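Local coordinates for protein putative adhesin (Parabacteroides distasonis, PDB 3LJY) that is of unknown function but, as a putative lipoprotein adhesin with a head GIN domain, may take part in cell adhesion, at residues 91-96 and 112-117; 19-24 and 61-66. All coordinates share one frame; numbering follows the deposited sequence.

In the fold
Contact 1 (91-96 with 112-117) and contact 2 (19-24 with 61-66) lie in the same long, mostly parallel sheet, with their centres about 16 Å apart. Contact 1 pairs two neighbouring parallel strands near the middle of the chain. Its bonding is a regular backbone ladder, with buried apolar side chains on one face, and two lysines with Ala-91 and Val-112 on the other. Contact 2 sits farther out, about 19 Å from the centre of the chain, where a loop and a tight turn lead into strands 24-27 and 64-69. Its bonds are fewer and less regular, and its side chains are more mixed. Glu-24 joins the two contacts: it packs against Ala-91 and Lys-93.

Contact 1 (91-96 and 112-117); sequences AAKVSG and VIKANA
Lys-93 and Lys-114 lie side by side on one face of the sheet and point the same way. They meet through their methylene chains, with Lys-93 CG 4.1 Å from Lys-114 CB. In the conformer given here, one of two deposited, the Lys-93 chain bends at chi2 (105°), chi3 and chi4, which folds its NZ back over the strands to 3.5 Å from Lys-114 CD. There it makes a weak hydrogen bond to Ala-92 O. Lys-114 is extended up to its bend at chi4, and in this conformer Lys-93 NZ is 5.1 Å from Lys-114 NZ. On the other face Ala-92 CB faces Ile-113 CG2 at 4.2 Å, and Val-94 CB faces Ala-115 CB at 4.4 Å. Val-121 of strand 120-123 covers Val-94, Ile-113 and Ala-115 from inside. Strands 91-94 and 110-115 are successive rungs of a right-handed parallel beta-helix, consistent with the pectate-lyase-like clan of the family. Residues stack in register, Ala-91 on Val-112 through Val-94 on Ala-115, and the strand directions differ by 2°. Four backbone hydrogen bonds form the ladder. The shortest runs from Val-94 N to Lys-114 O, at 2.7 Å. Beyond the strands, Asn-116 has its CG between backbone N and carbonyl carbon (chi1 73°). This turns OD1 toward the neighbouring rung, 3.1 Å from Ser-95 CB. At the turn, Ser-119 OG hydrogen-bonds Asn-116 O.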
ATOM      1  N   ALA A  91       6.237   8.106   3.450  1.00 42.06           N
ATOM      2  CA  ALA A  91       6.629   6.712   3.188  1.00 42.57           C
ATOM      3  C   ALA A  91       6.052   5.756   4.186  1.00 42.88           C
ATOM      4  O   ALA A  91       5.955   6.080   5.380  1.00 43.21           O
ATOM      5  CB  ALA A  91       8.169   6.575   3.193  1.00 37.65           C
ATOM      6  N   ALA A  92       5.668   4.566   3.710  1.00 43.20           N
ATOM      7  CA  ALA A  92       5.345   3.458   4.603  1.00 43.31           C
ATOM      8  C   ALA A  92       5.953   2.171   4.095  1.00 43.01           C
ATOM      9  O   ALA A  92       5.922   1.903   2.905  1.00 41.74           O
ATOM     10  CB  ALA A  92       3.804   3.285   4.812  1.00 40.22           C
ATOM     11  N   LYS A  93       6.507   1.385   5.011  0.62 43.80           N
ATOM     12  CA  LYS A  93       7.028   0.064   4.703  0.62 44.96           C
ATOM     13  C   LYS A  93       6.203  -0.923   5.554  0.62 44.25           C
ATOM     14  O   LYS A  93       6.083  -0.770   6.783  0.62 41.02           O
ATOM     15  CB  LYS A  93       8.550  -0.030   4.966  0.62 46.28           C
ATOM     16  CG  LYS A  93       9.451   0.379   3.764  0.62 48.21           C
ATOM     17  CD  LYS A  93      10.155   1.770   3.861  0.62 49.23           C
ATOM     18  CE  LYS A  93       9.305   2.957   3.355  0.62 46.65           C
ATOM     19  NZ  LYS A  93       8.844   2.921   1.903  0.62 40.91           N
ATOM     20  N   VAL A  94       5.582  -1.888   4.872  1.00 43.02           N
ATOM     21  CA  VAL A  94       4.600  -2.770   5.485  1.00 43.52           C
ATOM     22  C   VAL A  94       4.991  -4.201   5.203  1.00 44.01           C
ATOM     23  O   VAL A  94       5.054  -4.607   4.050  1.00 45.83           O
ATOM     24  CB  VAL A  94       3.131  -2.469   5.011  1.00 45.00           C
ATOM     25  CG1 VAL A  94       2.164  -3.276   5.813  1.00 39.62           C
ATOM     26  CG2 VAL A  94       2.802  -0.968   5.144  1.00 41.54           C
ATOM     27  N   SER A  95       5.295  -4.947   6.263  0.50 44.86           N
ATOM     28  CA  SER A  95       5.743  -6.344   6.178  0.50 45.16           C
ATOM     29  C   SER A  95       5.043  -7.233   7.212  0.50 46.29           C
ATOM     30  O   SER A  95       4.200  -6.774   7.984  0.50 48.40           O
ATOM     31  CB  SER A  95       7.271  -6.441   6.362  0.50 44.38           C
ATOM     32  OG  SER A  95       7.864  -5.181   6.625  0.50 47.04           O
ATOM     33  N   GLY A  96       5.417  -8.507   7.244  1.00 47.52           N
ATOM     34  CA  GLY A  96       4.827  -9.447   8.190  1.00 48.51           C
ATOM     35  C   GLY A  96       3.439  -9.709   7.678  1.00 50.68           C
ATOM     36  O   GLY A  96       3.211  -9.819   6.480  1.00 53.05           O
ATOM     37  N   VAL A 112       5.360   7.080  -0.893  1.00 44.46           N
ATOM     38  CA  VAL A 112       5.903   5.811  -1.361  1.00 43.85           C
ATOM     39  C   VAL A 112       5.518   4.713  -0.396  1.00 44.91           C
ATOM     40  O   VAL A 112       5.875   4.790   0.763  1.00 45.75           O
ATOM     41  CB  VAL A 112       7.458   5.833  -1.430  1.00 44.05           C
ATOM     42  CG1 VAL A 112       7.995   4.491  -1.935  1.00 41.48           C
ATOM     43  CG2 VAL A 112       7.935   6.947  -2.320  1.00 40.42           C
ATOM     44  N   ILE A 113       4.785   3.697  -0.850  1.00 44.84           N
ATOM     45  CA  ILE A 113       4.417   2.579   0.014  1.00 42.92           C
ATOM     46  C   ILE A 113       5.013   1.275  -0.524  1.00 43.05           C
ATOM     47  O   ILE A 113       4.900   0.960  -1.711  1.00 40.91           O
ATOM     48  CB  ILE A 113       2.860   2.392   0.185  1.00 43.95           C
ATOM     49  CG1 ILE A 113       2.179   3.728   0.452  1.00 43.90           C
ATOM     50  CG2 ILE A 113       2.518   1.314   1.324  1.00 39.38           C
ATOM     51  CD1 ILE A 113       0.742   3.606   0.842  1.00 43.70           C
ATOM     52  N   LYS A 114       5.639   0.521   0.359  1.00 42.00           N
ATOM     53  CA  LYS A 114       6.187  -0.757   0.014  1.00 44.79           C
ATOM     54  C   LYS A 114       5.555  -1.794   0.911  1.00 45.77           C
ATOM     55  O   LYS A 114       5.621  -1.652   2.140  1.00 44.99           O
ATOM     56  CB  LYS A 114       7.689  -0.762   0.241  1.00 45.83           C
ATOM     57  CG  LYS A 114       8.399   0.063  -0.762  1.00 54.50           C
ATOM     58  CD  LYS A 114       9.815   0.435  -0.321  1.00 62.52           C
ATOM     59  CE  LYS A 114      10.381   1.495  -1.257  1.00 65.45           C
ATOM     60  NZ  LYS A 114      10.210   1.118  -2.714  1.00 68.87           N
ATOM     61  N   ALA A 115       4.940  -2.822   0.298  1.00 45.91           N
ATOM     62  CA  ALA A 115       4.314  -3.922   1.035  1.00 43.74           C
ATOM     63  C   ALA A 115       4.904  -5.259   0.575  1.00 42.66           C
ATOM     64  O   ALA A 115       5.013  -5.536  -0.597  1.00 43.12           O
ATOM     65  CB  ALA A 115       2.772  -3.904   0.827  1.00 42.60           C
ATOM     66  N   ASN A 116       5.260  -6.112   1.513  1.00 44.24           N
ATOM     67  CA  ASN A 116       5.649  -7.465   1.167  1.00 44.06           C
ATOM     68  C   ASN A 116       5.102  -8.511   2.167  1.00 44.86           C
ATOM     69  O   ASN A 116       4.161  -8.236   2.911  1.00 46.29           O
ATOM     70  CB  ASN A 116       7.179  -7.517   1.028  1.00 44.65           C
ATOM     71  CG  ASN A 116       7.895  -7.442   2.340  1.00 45.19           C
ATOM     72  OD1 ASN A 116       7.295  -7.272   3.395  1.00 51.41           O
ATOM     73  ND2 ASN A 116       9.197  -7.580   2.289  1.00 50.06           N
ATOM     74  N   ALA A 117       5.707  -9.692   2.195  1.00 45.22           N
ATOM     75  CA  ALA A 117       5.274 -10.811   3.043  1.00 46.21           C
ATOM     76  C   ALA A 117       3.796 -11.054   2.755  1.00 47.67           C
ATOM     77  O   ALA A 117       3.427 -11.272   1.605  1.00 50.69           O
ATOM     78  CB  ALA A 117       5.544 -10.547   4.486  1.00 45.76           C
TER

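Contact 2 (19-24 and 61-66); sequences VADYNE and KDRVLT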
ATOM      1  N   VAL A  19       3.852  11.253  20.906  1.00 48.74           N
ATOM      2  CA  VAL A  19       5.087  10.960  20.194  1.00 48.67           C
ATOM      3  C   VAL A  19       5.504  12.189  19.399  1.00 49.00           C
ATOM      4  O   VAL A  19       4.660  13.074  19.145  1.00 49.50           O
ATOM      5  CB  VAL A  19       4.912   9.738  19.256  1.00 47.70           C
ATOM      6  CG1 VAL A  19       4.761   8.455  20.078  1.00 44.43           C
ATOM      7  CG2 VAL A  19       3.733   9.943  18.314  1.00 44.44           C
ATOM      8  N   ALA A  20       6.797  12.256  19.040  1.00 48.00           N
ATOM      9  CA  ALA A  20       7.280  13.328  18.151  1.00 46.26           C
ATOM     10  C   ALA A  20       6.563  13.126  16.834  1.00 46.56           C
ATOM     11  O   ALA A  20       6.071  12.049  16.560  1.00 48.50           O
ATOM     12  CB  ALA A  20       8.796  13.289  17.963  1.00 44.65           C
ATOM     13  N   ASP A  21       6.488  14.164  16.027  1.00 48.22           N
ATOM     14  CA  ASP A  21       5.890  14.042  14.704  1.00 48.78           C
ATOM     15  C   ASP A  21       6.783  13.184  13.780  1.00 48.40           C
ATOM     16  O   ASP A  21       8.010  13.176  13.905  1.00 49.21           O
ATOM     17  CB  ASP A  21       5.618  15.428  14.093  1.00 48.62           C
ATOM     18  CG  ASP A  21       4.653  15.360  12.921  1.00 50.13           C
ATOM     19  OD1 ASP A  21       3.480  14.973  13.144  1.00 48.29           O
ATOM     20  OD2 ASP A  21       5.069  15.691  11.783  1.00 52.91           O
ATOM     21  N   TYR A  22       6.146  12.453  12.868  1.00 46.98           N
ATOM     22  CA  TYR A  22       6.832  11.516  12.009  1.00 45.62           C
ATOM     23  C   TYR A  22       6.201  11.607  10.616  1.00 45.55           C
ATOM     24  O   TYR A  22       5.048  11.994  10.491  1.00 47.49           O
ATOM     25  CB  TYR A  22       6.720  10.103  12.604  1.00 44.89           C
ATOM     26  CG  TYR A  22       5.293   9.616  12.722  1.00 45.03           C
ATOM     27  CD1 TYR A  22       4.626   9.048  11.628  1.00 42.95           C
ATOM     28  CD2 TYR A  22       4.594   9.743  13.917  1.00 44.12           C
ATOM     29  CE1 TYR A  22       3.315   8.630  11.745  1.00 45.70           C
ATOM     30  CE2 TYR A  22       3.288   9.328  14.029  1.00 42.76           C
ATOM     31  CZ  TYR A  22       2.660   8.783  12.952  1.00 43.17           C
ATOM     32  OH  TYR A  22       1.387   8.386  13.080  1.00 44.75           O
ATOM     33  N   ASN A  23       6.974  11.302   9.577  1.00 46.71           N
ATOM     34  CA  ASN A  23       6.481  11.302   8.184  1.00 46.03           C
ATOM     35  C   ASN A  23       6.693   9.954   7.508  1.00 45.85           C
ATOM     36  O   ASN A  23       6.459   9.788   6.314  1.00 44.58           O
ATOM     37  CB  ASN A  23       7.169  12.400   7.360  1.00 44.86           C
ATOM     38  CG  ASN A  23       8.640  12.107   7.094  1.00 45.18           C
ATOM     39  OD1 ASN A  23       9.302  11.352   7.825  1.00 43.26           O
ATOM     40  ND2 ASN A  23       9.160  12.712   6.035  1.00 43.22           N
ATOM     41  N   GLU A  24       7.129   8.990   8.292  1.00 47.09           N
ATOM     42  CA  GLU A  24       7.419   7.691   7.775  1.00 49.07           C
ATOM     43  C   GLU A  24       7.045   6.648   8.822  1.00 47.16           C
ATOM     44  O   GLU A  24       7.144   6.872  10.034  1.00 45.62           O
ATOM     45  CB  GLU A  24       8.890   7.643   7.314  1.00 50.40           C
ATOM     46  CG  GLU A  24       9.359   6.267   6.925  1.00 56.33           C
ATOM     47  CD  GLU A  24      10.596   6.239   6.036  1.00 57.33           C
ATOM     48  OE1 GLU A  24      11.272   7.302   5.848  1.00 57.75           O
ATOM     49  OE2 GLU A  24      10.862   5.103   5.530  1.00 65.97           O
ATOM     50  N   LYS A  61      12.302   7.960  15.535  1.00 49.30           N
ATOM     51  CA  LYS A  61      13.715   8.290  15.350  1.00 49.76           C
ATOM     52  C   LYS A  61      13.833   8.909  13.982  1.00 48.21           C
ATOM     53  O   LYS A  61      13.343   8.332  13.030  1.00 48.44           O
ATOM     54  CB  LYS A  61      14.599   7.039  15.325  1.00 51.55           C
ATOM     55  CG  LYS A  61      14.656   6.166  16.566  1.00 53.58           C
ATOM     56  CD  LYS A  61      15.795   5.119  16.356  1.00 54.69           C
ATOM     57  CE  LYS A  61      15.440   3.703  16.857  1.00 58.43           C
ATOM     58  NZ  LYS A  61      15.965   2.664  15.895  1.00 57.96           N
ATOM     59  N   ASP A  62      14.531  10.046  13.885  0.50 47.05           N
ATOM     60  CA  ASP A  62      14.608  10.886  12.672  0.50 45.51           C
ATOM     61  C   ASP A  62      13.313  10.846  11.859  0.50 44.45           C
ATOM     62  O   ASP A  62      13.294  10.524  10.672  0.50 43.31           O
ATOM     63  CB  ASP A  62      15.823  10.523  11.808  0.50 45.74           C
ATOM     64  CG  ASP A  62      16.095  11.551  10.701  0.50 46.93           C
ATOM     65  OD1 ASP A  62      16.042  12.789  10.961  0.50 43.00           O
ATOM     66  OD2 ASP A  62      16.367  11.099   9.562  0.50 48.39           O
ATOM     67  N   ARG A  63      12.227  11.160  12.548  1.00 44.74           N
ATOM     68  CA  ARG A  63      10.878  11.239  11.961  1.00 45.40           C
ATOM     69  C   ARG A  63      10.266   9.938  11.417  1.00 45.40           C
ATOM     70  O   ARG A  63       9.310  10.015  10.651  1.00 46.14           O
ATOM     71  CB  ARG A  63      10.813  12.386  10.929  1.00 43.16           C
ATOM     72  CG  ARG A  63      11.384  13.640  11.498  1.00 41.25           C
ATOM     73  CD  ARG A  63      11.208  14.884  10.662  1.00 45.68           C
ATOM     74  NE  ARG A  63       9.819  15.337  10.526  1.00 45.67           N
ATOM     75  CZ  ARG A  63       9.147  15.364   9.377  1.00 46.36           C
ATOM     76  NH1 ARG A  63       9.715  14.965   8.249  1.00 47.56           N
ATOM     77  NH2 ARG A  63       7.896  15.796   9.357  1.00 50.32           N
ATOM     78  N   VAL A  64      10.805   8.770  11.811  1.00 45.76           N
ATOM     79  CA  VAL A  64      10.232   7.478  11.458  1.00 43.85           C
ATOM     80  C   VAL A  64       9.578   6.813  12.681  1.00 44.13           C
ATOM     81  O   VAL A  64      10.246   6.593  13.680  1.00 44.23           O
ATOM     82  CB  VAL A  64      11.285   6.480  10.906  1.00 45.25           C
ATOM     83  CG1 VAL A  64      10.601   5.109  10.572  1.00 37.64           C
ATOM     84  CG2 VAL A  64      12.092   7.059   9.677  1.00 38.23           C
ATOM     85  N   LEU A  65       8.300   6.437  12.576  1.00 44.18           N
ATOM     86  CA  LEU A  65       7.637   5.629  13.619  1.00 44.33           C
ATOM     87  C   LEU A  65       7.817   4.103  13.430  1.00 45.79           C
ATOM     88  O   LEU A  65       7.508   3.570  12.381  1.00 45.73           O
ATOM     89  CB  LEU A  65       6.127   5.940  13.681  1.00 42.72           C
ATOM     90  CG  LEU A  65       5.272   5.186  14.695  1.00 42.97           C
ATOM     91  CD1 LEU A  65       5.703   5.481  16.145  1.00 41.85           C
ATOM     92  CD2 LEU A  65       3.817   5.461  14.509  1.00 41.83           C
ATOM     93  N   THR A  66       8.342   3.417  14.445  1.00 46.81           N
ATOM     94  CA  THR A  66       8.325   1.952  14.527  1.00 47.96           C
ATOM     95  C   THR A  66       7.625   1.526  15.849  1.00 49.47           C
ATOM     96  O   THR A  66       7.810   2.136  16.911  1.00 49.61           O
ATOM     97  CB  THR A  66       9.764   1.333  14.425  1.00 49.02           C
ATOM     98  OG1 THR A  66      10.649   1.983  15.332  1.00 52.41           O
ATOM     99  CG2 THR A  66      10.376   1.526  13.028  1.00 50.03           C
TER
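Asp-21 reaches toward Arg-63 with its carboxylate. OD2 lies 3.7 Å from Arg-63 NH2, a long salt bridge, and the two planes are turned 40° apart. Lys-87 makes a second, weak ion pair with OD2, while OD1 has a weak hydrogen bond with Ser-42 OG. Tyr-22 is buried, and its ring lies against Leu-65. Its CG sits between backbone N and carbonyl carbon; this chi1 of 61° places the ring beside Leu-65, and chi2 near 83° turns a face to it. Leu-65 CB makes a CH-pi contact 4.0 Å from the Tyr-22 ring centroid, and Leu-65 CD2 reaches the phenol end, 3.8 Å from Tyr-22 CZ. The Tyr-22 hydroxyl is hydrogen-bonded to Thr-84 OG1. Asn-23 gives its backbone N-H to Arg-63 O at 2.9 Å. The Asn-23 side chain crosses the arginine chain at about a right angle. The acceptor belongs to a type I' beta turn, Lys-61 to Val-64, the tight hairpin link between antiparallel strands 56-61 and 64-69. Here the loop after strand 12-18 enters strand 24-27, which pairs in parallel with 64-69. Glu-24 starts that pairing, bridged to Val-64. Its N makes a weak second bond to Arg-63 O, so one carbonyl receives two backbone N-H groups. Its own O accepts Leu-65 N at 2.8 Å. The extended Glu-24 chain runs alongside Val-64, with Glu-24 CG 4.0 Å from Val-64 CG2.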